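Local structure of glycosyltransferase Gtf1 (Streptococcus pneumoniae, 4PQG) at residues A[94-99]-A[136-141]; A[170-175]-A[190-195]; A[102-107]-A[111-116]. The protein belongs to the glycosyltransferases of the GT-B fold, with two parallel-sheet domains and an added, extended antiparallel beta-sheet. All coordinates share one frame; numbering follows the deposited sequence.

Contact 1 of 3, residues A[94-99]-A[136-141]; sequences AYFGGE and AEYVFK
Phe96 and Tyr138 meet as two nearly parallel rings that have slid past one another. Their planes differ by 7°, yet the centroids lie 5.4 Å apart, and the contact runs through CD1 of each ring, with little overlap. The closest approach is Phe96 CD1 to Tyr138 CD1 at 3.4 Å, and Phe96 CE1 reaches past it to Tyr138 CB at 3.6 Å. The two side chains slide past each other in opposite directions, Phe96 from the loop that follows helix 89-93 and Tyr138 from strand 133-140. In Tyr138 CG stands anti to the backbone N (chi1 -176°), which lays CB, CG and CD1 alongside the Phe96 ring and points the hydroxyl to the water near Gly97. Across the ring from CD1, Phe96 CE2 is 4.3 Å from CB of Ala136, two residues earlier on the same strand. Tyr95 CB covers one face of the Phe96 ring from within the loop, and Val121 of strand 119-125 and Arg146 and Asp148 of strand 143-150 are further neighbours. Between the two segments, the polar link is a water at the phenol end, which lies 2.9 Å from Tyr138 OH and accepts a weak bond from Gly97 N. The loop is therefore fastened to the extended beta-sheet chiefly by apolar and aromatic packing, with no direct hydrogen bond between the segments; the water adds a loose polar link at the margin.

Contact 2 of 3, residues A[170-175]-A[190-195]; sequences YQRTFY and GKEEVY
Arg172 and Glu192 reach toward each other across intervening strand 181-188, and the charge pairing between them is long. Their strands, 166-175 and 191-196, are next-but-one neighbours in the extended antiparallel sheet of the GtfA family. Arg172 NH1 lies 4.0 Å from Glu192 OE2, with the guanidinium and carboxylate planes 86° apart, so the groups do not form the flat, two-pronged pairing available to these side chains. Arg172 is extended from CG to NE, which brings its NH1 far enough out to make the approach.

Water does the closer work. One molecule accepts from Arg172 NH1 at 2.9 Å and donates to Glu192 OE2 at 2.7 Å, bridging the two charges.

Direct hydrogen bonds hold the other carboxylate oxygen. Tyr195 OH donates to Glu192 OE1 at 2.6 Å; OE1 accepts through its anti lone pair, the one away from OE2, and Tyr74 OH also bonds to that oxygen. On the opposite partner, Arg172 NE forms a salt bridge with Glu158 of strand 154-163.

Apolar contacts flank the pair, since Met50 touches both side chains and Ile185 lies against Glu192. Each charge thus has a stronger partner outside this pair, and the link is probably a modest electrostatic one, carried largely through the bridging water.

Contact 3 of 3, residues A[102-107]-A[111-116]; sequences HREKNG and RVFFFD
The beta hairpin of strands 100-106 and 109-114 forms one margin of the extended antiparallel sheet, and on one of its faces His102, Glu104 and Phe113 gather. Phe113 CB sits over a face of the His102 imidazole, 3.7 Å from the ring centroid, a CH-pi contact. The two rings are almost parallel, at 10°, but slid apart with centroids 4.7 Å from each other. His102 reaches this place because its CG lies between the backbone N and the carbonyl carbon (chi1 65°), which swings the imidazole over toward the neighbouring strand. Farther along the ring, at CE2 and CZ, the extended Glu104 crosses it obliquely, carboxylate and ring planes 53° apart, with Glu104 CD 3.5 Å from Phe113 CE2.

Backbone pairing sets this meeting in the antiparallel register of the hairpin. Glu104 and Arg111 form a hydrogen-bonded pair, with Glu104 N to Arg111 O and Arg111 N to Glu104 O both 2.8 Å, while Phe113 N donates to His102 O. Between them Arg103 and Val112 make a non-hydrogen-bonded pair, where Arg103 CA approaches Arg111 O at 3.2 Å in a CA-H...O contact.

The side chains of Arg103 and Val112 lie on the reverse face, side by side and pointing the same way. Val112 CG2 comes over a face of the guanidinium, 4.1 Å from Arg103 NE, which is also held in a salt bridge by Glu100; Leu93 of helix 89-93 touches both side chains on this face.

Overall arrangement
Along the chain from the N terminus, the loop 94-99 leaves helix 89-93 and enters one of the sheet's two outermost strands, 100-106. Contact 3 closes first, a tight hairpin between 102-107 and 111-116, and it is nested within the larger loop that contact 1 closes when strand 133-140 comes back to pack against 94-99. These two touch, Phe114 packing against the carbonyl oxygens of Gly97, Gly98 and Glu99. Contact 2 follows in series, its centre about 22 Å from that of contact 1 and about 29 Å from that of contact 3. All three reach one antiparallel sheet: contacts 1 and 3 join its early strands and preceding loop, whereas contact 2 ties strands 166-175 and 191-196 near its other end.

Contact 1 of 3, residues A[94-99]-A[136-141]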
loop_
_atom_site.group_PDB
_atom_site.type_symbol
_atom_site.label_atom_id
_atom_site.label_comp_id
_atom_site.label_asym_id
_atom_site.label_seq_id
_atom_site.Cartn_x
_atom_site.Cartn_y
_atom_site.Cartn_z
ATOM N N ALA A 94 -12.762 -3.364 -32.810
ATOM C CA ALA A 94 -13.966 -4.140 -33.125
ATOM C C ALA A 94 -15.196 -3.642 -32.350
ATOM O O ALA A 94 -16.330 -3.830 -32.784
ATOM C CB ALA A 94 -13.735 -5.625 -32.848
ATOM N N TYR A 95 -14.971 -3.022 -31.196
ATOM C CA TYR A 95 -16.069 -2.439 -30.415
ATOM C C TYR A 95 -16.596 -1.148 -31.061
ATOM O O TYR A 95 -17.739 -0.747 -30.838
ATOM C CB TYR A 95 -15.628 -2.169 -28.977
ATOM C CG TYR A 95 -15.451 -3.409 -28.116
ATOM C CD1 TYR A 95 -16.492 -3.881 -27.305
ATOM C CD2 TYR A 95 -14.241 -4.108 -28.106
ATOM C CE1 TYR A 95 -16.331 -5.021 -26.518
ATOM C CE2 TYR A 95 -14.070 -5.249 -27.331
ATOM C CZ TYR A 95 -15.115 -5.700 -26.530
ATOM O OH TYR A 95 -14.940 -6.820 -25.733
ATOM N N PHE A 96 -15.757 -0.502 -31.862
ATOM C CA PHE A 96 -16.133 0.748 -32.508
ATOM C C PHE A 96 -16.307 0.504 -34.009
ATOM O O PHE A 96 -15.869 -0.518 -34.532
ATOM C CB PHE A 96 -15.102 1.842 -32.179
ATOM C CG PHE A 96 -14.757 1.918 -30.702
ATOM C CD1 PHE A 96 -15.643 2.497 -29.781
ATOM C CD2 PHE A 96 -13.560 1.383 -30.217
ATOM C CE1 PHE A 96 -15.329 2.559 -28.424
ATOM C CE2 PHE A 96 -13.251 1.440 -28.858
ATOM C CZ PHE A 96 -14.135 2.024 -27.960
ATOM N N GLY A 97 -16.986 1.409 -34.698
ATOM C CA GLY A 97 -17.186 1.252 -36.144
ATOM C C GLY A 97 -15.879 1.185 -36.914
ATOM O O GLY A 97 -14.857 1.678 -36.447
ATOM N N GLY A 98 -15.915 0.578 -38.098
ATOM C CA GLY A 98 -14.707 0.379 -38.905
ATOM C C GLY A 98 -14.255 1.601 -39.682
ATOM O O GLY A 98 -14.733 2.713 -39.450
ATOM N N GLU A 99 -13.312 1.380 -40.595
ATOM C CA GLU A 99 -12.836 2.392 -41.555
ATOM C C GLU A 99 -11.790 3.366 -41.000
ATOM O O GLU A 99 -11.974 4.587 -41.010
ATOM C CB GLU A 99 -14.008 3.135 -42.220
ATOM C CG GLU A 99 -14.974 2.241 -42.993
ATOM C CD GLU A 99 -14.456 1.848 -44.370
ATOM O OE1 GLU A 99 -15.105 2.217 -45.375
ATOM O OE2 GLU A 99 -13.403 1.173 -44.453
ATOM N N ALA A 136 -9.662 2.309 -23.560
ATOM C CA ALA A 136 -9.832 3.062 -24.813
ATOM C C ALA A 136 -10.916 4.100 -24.641
ATOM O O ALA A 136 -11.878 3.881 -23.890
ATOM C CB ALA A 136 -10.199 2.130 -25.956
ATOM N N GLU A 137 -10.763 5.215 -25.348
ATOM C CA GLU A 137 -11.672 6.351 -25.280
ATOM C C GLU A 137 -12.274 6.648 -26.654
ATOM O O GLU A 137 -11.540 6.754 -27.642
ATOM C CB GLU A 137 -10.926 7.581 -24.735
ATOM C CG GLU A 137 -10.244 7.279 -23.399
ATOM C CD GLU A 137 -9.713 8.496 -22.677
ATOM O OE1 GLU A 137 -9.647 9.570 -23.302
ATOM O OE2 GLU A 137 -9.335 8.358 -21.483
ATOM N N TYR A 138 -13.599 6.775 -26.712
ATOM C CA TYR A 138 -14.299 7.081 -27.968
ATOM C C TYR A 138 -14.794 8.504 -27.988
ATOM O O TYR A 138 -15.572 8.912 -27.125
ATOM C CB TYR A 138 -15.489 6.159 -28.202
ATOM C CG TYR A 138 -16.203 6.377 -29.535
ATOM C CD1 TYR A 138 -15.714 5.797 -30.721
ATOM C CD2 TYR A 138 -17.384 7.137 -29.611
ATOM C CE1 TYR A 138 -16.378 5.977 -31.936
ATOM C CE2 TYR A 138 -18.053 7.330 -30.818
ATOM C CZ TYR A 138 -17.549 6.750 -31.973
ATOM O OH TYR A 138 -18.213 6.932 -33.165
ATOM N N VAL A 139 -14.374 9.235 -29.011
ATOM C CA VAL A 139 -14.632 10.668 -29.086
ATOM C C VAL A 139 -15.395 10.976 -30.369
ATOM O O VAL A 139 -15.036 10.487 -31.447
ATOM C CB VAL A 139 -13.310 11.478 -29.010
ATOM C CG1 VAL A 139 -13.586 12.968 -29.026
ATOM C CG2 VAL A 139 -12.511 11.117 -27.762
ATOM N N PHE A 140 -16.475 11.744 -30.241
ATOM C CA PHE A 140 -17.259 12.151 -31.396
ATOM C C PHE A 140 -17.336 13.672 -31.455
ATOM O O PHE A 140 -17.624 14.326 -30.440
ATOM C CB PHE A 140 -18.655 11.542 -31.371
ATOM C CG PHE A 140 -19.363 11.625 -32.686
ATOM C CD1 PHE A 140 -19.038 10.751 -33.726
ATOM C CD2 PHE A 140 -20.348 12.589 -32.904
ATOM C CE1 PHE A 140 -19.686 10.838 -34.959
ATOM C CE2 PHE A 140 -21.003 12.678 -34.129
ATOM C CZ PHE A 140 -20.672 11.802 -35.156
ATOM N N LYS A 141 -17.045 14.222 -32.638
ATOM C CA LYS A 141 -16.968 15.677 -32.844
ATOM C C LYS A 141 -16.391 16.390 -31.619
ATOM O O LYS A 141 -17.004 17.304 -31.066
ATOM C CB LYS A 141 -18.337 16.252 -33.238
ATOM C CG LYS A 141 -18.873 15.726 -34.574
ATOM C CD LYS A 141 -20.084 16.495 -35.112
ATOM C CE LYS A 141 -19.718 17.901 -35.590
ATOM N NZ LYS A 141 -20.852 18.641 -36.223
HETATM O O HOH W 1 -18.900 4.128 -33.654
#

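Contact 2 of 3, residues A[170-175]-A[190-195]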
loop_
_atom_site.group_PDB
_atom_site.type_symbol
_atom_site.label_atom_id
_atom_site.label_comp_id
_atom_site.label_asym_id
_atom_site.label_seq_id
_atom_site.Cartn_x
_atom_site.Cartn_y
_atom_site.Cartn_z
ATOM N N TYR A 170 -21.616 10.163 -16.428
ATOM C CA TYR A 170 -22.935 9.888 -15.828
ATOM C C TYR A 170 -23.256 8.423 -15.501
ATOM O O TYR A 170 -24.127 8.149 -14.663
ATOM C CB TYR A 170 -24.074 10.531 -16.629
ATOM C CG TYR A 170 -24.194 10.064 -18.052
ATOM C CD1 TYR A 170 -25.005 8.976 -18.385
ATOM C CD2 TYR A 170 -23.510 10.721 -19.083
ATOM C CE1 TYR A 170 -25.132 8.542 -19.700
ATOM C CE2 TYR A 170 -23.630 10.292 -20.404
ATOM C CZ TYR A 170 -24.443 9.203 -20.708
ATOM O OH TYR A 170 -24.565 8.778 -22.017
ATOM N N GLN A 171 -22.580 7.488 -16.156
ATOM C CA GLN A 171 -22.903 6.064 -15.969
ATOM C C GLN A 171 -21.663 5.207 -16.131
ATOM O O GLN A 171 -20.823 5.470 -17.007
ATOM C CB GLN A 171 -23.972 5.612 -16.978
ATOM C CG GLN A 171 -24.440 4.159 -16.869
ATOM C CD GLN A 171 -25.622 3.872 -17.783
ATOM O OE1 GLN A 171 -26.478 4.732 -17.968
ATOM N NE2 GLN A 171 -25.668 2.665 -18.373
ATOM N N ARG A 172 -21.564 4.192 -15.274
ATOM C CA ARG A 172 -20.572 3.128 -15.412
ATOM C C ARG A 172 -21.308 1.809 -15.472
ATOM O O ARG A 172 -22.175 1.560 -14.641
ATOM C CB ARG A 172 -19.669 3.075 -14.188
ATOM C CG ARG A 172 -18.691 4.194 -14.085
ATOM C CD ARG A 172 -17.468 3.691 -13.343
ATOM N NE ARG A 172 -16.526 4.783 -13.160
ATOM C CZ ARG A 172 -16.425 5.535 -12.069
ATOM N NH1 ARG A 172 -17.213 5.338 -11.018
ATOM N NH2 ARG A 172 -15.512 6.499 -12.029
ATOM N N THR A 173 -20.953 0.953 -16.420
ATOM C CA THR A 173 -21.609 -0.353 -16.537
ATOM C C THR A 173 -20.535 -1.433 -16.448
ATOM O O THR A 173 -19.467 -1.280 -17.034
ATOM C CB THR A 173 -22.402 -0.479 -17.866
ATOM O OG1 THR A 173 -23.508 0.426 -17.859
ATOM C CG2 THR A 173 -22.940 -1.910 -18.078
ATOM N N PHE A 174 -20.825 -2.498 -15.708
ATOM C CA PHE A 174 -19.933 -3.659 -15.602
ATOM C C PHE A 174 -20.540 -4.860 -16.318
ATOM O O PHE A 174 -21.758 -5.089 -16.235
ATOM C CB PHE A 174 -19.581 -3.963 -14.133
ATOM C CG PHE A 174 -18.603 -2.974 -13.545
ATOM C CD1 PHE A 174 -17.239 -3.258 -13.515
ATOM C CD2 PHE A 174 -19.033 -1.732 -13.077
ATOM C CE1 PHE A 174 -16.329 -2.334 -13.020
ATOM C CE2 PHE A 174 -18.131 -0.808 -12.570
ATOM C CZ PHE A 174 -16.770 -1.109 -12.544
ATOM N N TYR A 175 -19.684 -5.615 -17.003
ATOM C CA TYR A 175 -20.108 -6.702 -17.889
ATOM C C TYR A 175 -19.692 -8.087 -17.409
ATOM O O TYR A 175 -18.733 -8.242 -16.610
ATOM C CB TYR A 175 -19.533 -6.500 -19.295
ATOM C CG TYR A 175 -19.958 -5.200 -19.915
ATOM C CD1 TYR A 175 -21.163 -5.102 -20.599
ATOM C CD2 TYR A 175 -19.141 -4.063 -19.819
ATOM C CE1 TYR A 175 -21.574 -3.908 -21.154
ATOM C CE2 TYR A 175 -19.531 -2.859 -20.378
ATOM C CZ TYR A 175 -20.758 -2.789 -21.035
ATOM O OH TYR A 175 -21.165 -1.599 -21.589
ATOM N N GLY A 190 -19.028 12.430 -9.426
ATOM C CA GLY A 190 -18.129 11.481 -8.759
ATOM C C GLY A 190 -18.744 10.603 -7.681
ATOM O O GLY A 190 -18.099 9.681 -7.166
ATOM N N LYS A 191 -19.984 10.869 -7.309
ATOM C CA LYS A 191 -20.619 10.030 -6.305
ATOM C C LYS A 191 -21.341 8.881 -7.021
ATOM O O LYS A 191 -22.076 9.112 -7.973
ATOM C CB LYS A 191 -21.578 10.861 -5.447
ATOM C CG LYS A 191 -22.230 10.097 -4.306
ATOM C CD LYS A 191 -23.211 10.985 -3.547
ATOM C CE LYS A 191 -24.201 10.142 -2.752
ATOM N NZ LYS A 191 -25.432 10.914 -2.421
ATOM N N GLU A 192 -21.113 7.658 -6.552
ATOM C CA GLU A 192 -21.836 6.475 -7.039
ATOM C C GLU A 192 -23.173 6.419 -6.297
ATOM O O GLU A 192 -23.259 5.949 -5.159
ATOM C CB GLU A 192 -21.016 5.196 -6.797
ATOM C CG GLU A 192 -19.654 5.180 -7.491
ATOM C CD GLU A 192 -18.708 4.098 -6.956
ATOM O OE1 GLU A 192 -19.152 3.191 -6.234
ATOM O OE2 GLU A 192 -17.493 4.166 -7.238
ATOM N N GLU A 193 -24.218 6.916 -6.935
ATOM C CA GLU A 193 -25.477 7.133 -6.232
ATOM C C GLU A 193 -26.404 5.923 -6.261
ATOM O O GLU A 193 -27.003 5.566 -5.257
ATOM C CB GLU A 193 -26.183 8.384 -6.774
ATOM C CG GLU A 193 -25.518 9.681 -6.324
ATOM C CD GLU A 193 -26.382 10.920 -6.519
ATOM O OE1 GLU A 193 -27.382 10.875 -7.285
ATOM O OE2 GLU A 193 -26.047 11.954 -5.906
ATOM N N VAL A 194 -26.504 5.286 -7.418
ATOM C CA VAL A 194 -27.458 4.198 -7.613
ATOM C C VAL A 194 -26.756 3.067 -8.352
ATOM O O VAL A 194 -26.062 3.309 -9.347
ATOM C CB VAL A 194 -28.664 4.710 -8.438
ATOM C CG1 VAL A 194 -29.570 3.576 -8.871
ATOM C CG2 VAL A 194 -29.462 5.770 -7.674
ATOM N N TYR A 195 -26.926 1.836 -7.864
ATOM C CA TYR A 195 -26.376 0.657 -8.518
ATOM C C TYR A 195 -27.533 -0.191 -8.979
ATOM O O TYR A 195 -28.226 -0.811 -8.157
ATOM C CB TYR A 195 -25.522 -0.177 -7.558
ATOM C CG TYR A 195 -24.429 0.594 -6.861
ATOM C CD1 TYR A 195 -23.091 0.430 -7.240
ATOM C CD2 TYR A 195 -24.720 1.475 -5.799
ATOM C CE1 TYR A 195 -22.076 1.120 -6.611
ATOM C CE2 TYR A 195 -23.701 2.172 -5.153
ATOM C CZ TYR A 195 -22.380 1.985 -5.571
ATOM O OH TYR A 195 -21.349 2.637 -4.957
HETATM O O HOH W 2 -16.333 6.279 -8.438
#

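Contact 3 of 3, residues A[102-107]-A[111-116]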
loop_
_atom_site.group_PDB
_atom_site.type_symbol
_atom_site.label_atom_id
_atom_site.label_comp_id
_atom_site.label_asym_id
_atom_site.label_seq_id
_atom_site.Cartn_x
_atom_site.Cartn_y
_atom_site.Cartn_z
ATOM N N HIS A 102 -5.833 6.530 -40.343
ATOM C CA HIS A 102 -4.432 6.608 -39.920
ATOM C C HIS A 102 -4.337 6.682 -38.425
ATOM O O HIS A 102 -5.349 6.835 -37.741
ATOM C CB HIS A 102 -3.756 7.831 -40.535
ATOM C CG HIS A 102 -4.328 9.144 -40.066
ATOM N ND1 HIS A 102 -5.583 9.544 -40.372
ATOM C CD2 HIS A 102 -3.769 10.161 -39.289
ATOM C CE1 HIS A 102 -5.815 10.755 -39.825
ATOM N NE2 HIS A 102 -4.707 11.133 -39.161
ATOM N N ARG A 103 -3.111 6.595 -37.914
ATOM C CA ARG A 103 -2.862 6.624 -36.477
ATOM C C ARG A 103 -1.886 7.724 -36.064
ATOM O O ARG A 103 -1.248 8.364 -36.907
ATOM C CB ARG A 103 -2.316 5.276 -36.015
ATOM C CG ARG A 103 -3.074 4.103 -36.586
ATOM C CD ARG A 103 -2.553 2.785 -36.071
ATOM N NE ARG A 103 -3.579 1.771 -36.251
ATOM C CZ ARG A 103 -3.534 0.548 -35.741
ATOM N NH1 ARG A 103 -2.493 0.165 -35.008
ATOM N NH2 ARG A 103 -4.536 -0.292 -35.963
ATOM N N GLU A 104 -1.806 7.953 -34.756
ATOM C CA GLU A 104 -0.718 8.709 -34.153
ATOM C C GLU A 104 -0.335 7.991 -32.871
ATOM O O GLU A 104 -1.202 7.622 -32.077
ATOM C CB GLU A 104 -1.144 10.138 -33.826
ATOM C CG GLU A 104 -1.056 11.110 -34.981
ATOM C CD GLU A 104 -1.917 12.341 -34.770
ATOM O OE1 GLU A 104 -2.341 12.935 -35.787
ATOM O OE2 GLU A 104 -2.182 12.712 -33.597
ATOM N N LYS A 105 0.960 7.780 -32.683
ATOM C CA LYS A 105 1.464 7.188 -31.459
ATOM C C LYS A 105 2.334 8.189 -30.712
ATOM O O LYS A 105 3.065 8.972 -31.318
ATOM C CB LYS A 105 2.244 5.919 -31.762
ATOM C CG LYS A 105 2.427 5.001 -30.571
ATOM C CD LYS A 105 3.048 3.696 -31.023
ATOM C CE LYS A 105 3.267 2.746 -29.864
ATOM N NZ LYS A 105 4.262 3.278 -28.889
ATOM N N ASN A 106 2.216 8.164 -29.390
ATOM C CA ASN A 106 2.992 9.008 -28.506
ATOM C C ASN A 106 3.138 8.243 -27.199
ATOM O O ASN A 106 2.267 8.316 -26.328
ATOM C CB ASN A 106 2.279 10.343 -28.291
ATOM C CG ASN A 106 3.173 11.400 -27.674
ATOM O OD1 ASN A 106 4.063 11.103 -26.871
ATOM N ND2 ASN A 106 2.937 12.656 -28.044
ATOM N N GLY A 107 4.227 7.482 -27.086
ATOM C CA GLY A 107 4.432 6.574 -25.957
ATOM C C GLY A 107 3.330 5.526 -25.903
ATOM O O GLY A 107 3.092 4.812 -26.884
ATOM N N ARG A 111 -3.629 7.008 -30.866
ATOM C CA ARG A 111 -4.864 7.564 -31.375
ATOM C C ARG A 111 -5.118 7.064 -32.788
ATOM O O ARG A 111 -4.260 7.196 -33.667
ATOM C CB ARG A 111 -4.843 9.090 -31.312
ATOM C CG ARG A 111 -6.192 9.708 -31.609
ATOM C CD ARG A 111 -6.292 11.109 -31.056
ATOM N NE ARG A 111 -6.265 11.118 -29.595
ATOM C CZ ARG A 111 -6.347 12.218 -28.855
ATOM N NH1 ARG A 111 -6.461 13.408 -29.442
ATOM N NH2 ARG A 111 -6.317 12.129 -27.530
ATOM N N VAL A 112 -6.299 6.480 -32.983
ATOM C CA VAL A 112 -6.707 5.899 -34.245
ATOM C C VAL A 112 -7.790 6.783 -34.853
ATOM O O VAL A 112 -8.850 7.025 -34.249
ATOM C CB VAL A 112 -7.175 4.441 -34.053
ATOM C CG1 VAL A 112 -7.741 3.846 -35.340
ATOM C CG2 VAL A 112 -6.028 3.591 -33.523
ATOM N N PHE A 113 -7.488 7.295 -36.043
ATOM C CA PHE A 113 -8.373 8.207 -36.746
ATOM C C PHE A 113 -9.150 7.463 -37.816
ATOM O O PHE A 113 -8.742 6.395 -38.277
ATOM C CB PHE A 113 -7.583 9.371 -37.354
ATOM C CG PHE A 113 -6.980 10.304 -36.335
ATOM C CD1 PHE A 113 -7.720 11.363 -35.811
ATOM C CD2 PHE A 113 -5.666 10.135 -35.905
ATOM C CE1 PHE A 113 -7.165 12.228 -34.877
ATOM C CE2 PHE A 113 -5.105 11.003 -34.973
ATOM C CZ PHE A 113 -5.855 12.051 -34.464
ATOM N N PHE A 114 -10.285 8.039 -38.187
ATOM C CA PHE A 114 -11.184 7.441 -39.146
ATOM C C PHE A 114 -11.483 8.421 -40.285
ATOM O O PHE A 114 -11.202 9.628 -40.181
ATOM C CB PHE A 114 -12.462 6.967 -38.442
ATOM C CG PHE A 114 -12.229 5.830 -37.477
ATOM C CD1 PHE A 114 -12.415 4.510 -37.873
ATOM C CD2 PHE A 114 -11.806 6.075 -36.169
ATOM C CE1 PHE A 114 -12.188 3.458 -36.995
ATOM C CE2 PHE A 114 -11.582 5.024 -35.287
ATOM C CZ PHE A 114 -11.764 3.716 -35.704
ATOM N N PHE A 115 -12.019 7.885 -41.381
ATOM C CA PHE A 115 -12.436 8.706 -42.521
ATOM C C PHE A 115 -13.651 9.541 -42.165
ATOM O O PHE A 115 -13.764 10.689 -42.600
ATOM C CB PHE A 115 -12.700 7.838 -43.741
ATOM C CG PHE A 115 -11.467 7.190 -44.281
ATOM C CD1 PHE A 115 -10.526 7.943 -44.986
ATOM C CD2 PHE A 115 -11.226 5.838 -44.067
ATOM C CE1 PHE A 115 -9.376 7.351 -45.479
ATOM C CE2 PHE A 115 -10.078 5.237 -44.561
ATOM C CZ PHE A 115 -9.150 5.996 -45.270
ATOM N N ASP A 116 -14.556 8.957 -41.378
ATOM C CA ASP A 116 -15.508 9.743 -40.614
ATOM C C ASP A 116 -14.662 10.662 -39.714
ATOM O O ASP A 116 -14.181 10.257 -38.649
ATOM C CB ASP A 116 -16.431 8.829 -39.794
ATOM C CG ASP A 116 -17.572 9.588 -39.107
ATOM O OD1 ASP A 116 -17.408 10.792 -38.791
ATOM O OD2 ASP A 116 -18.638 8.968 -38.877
#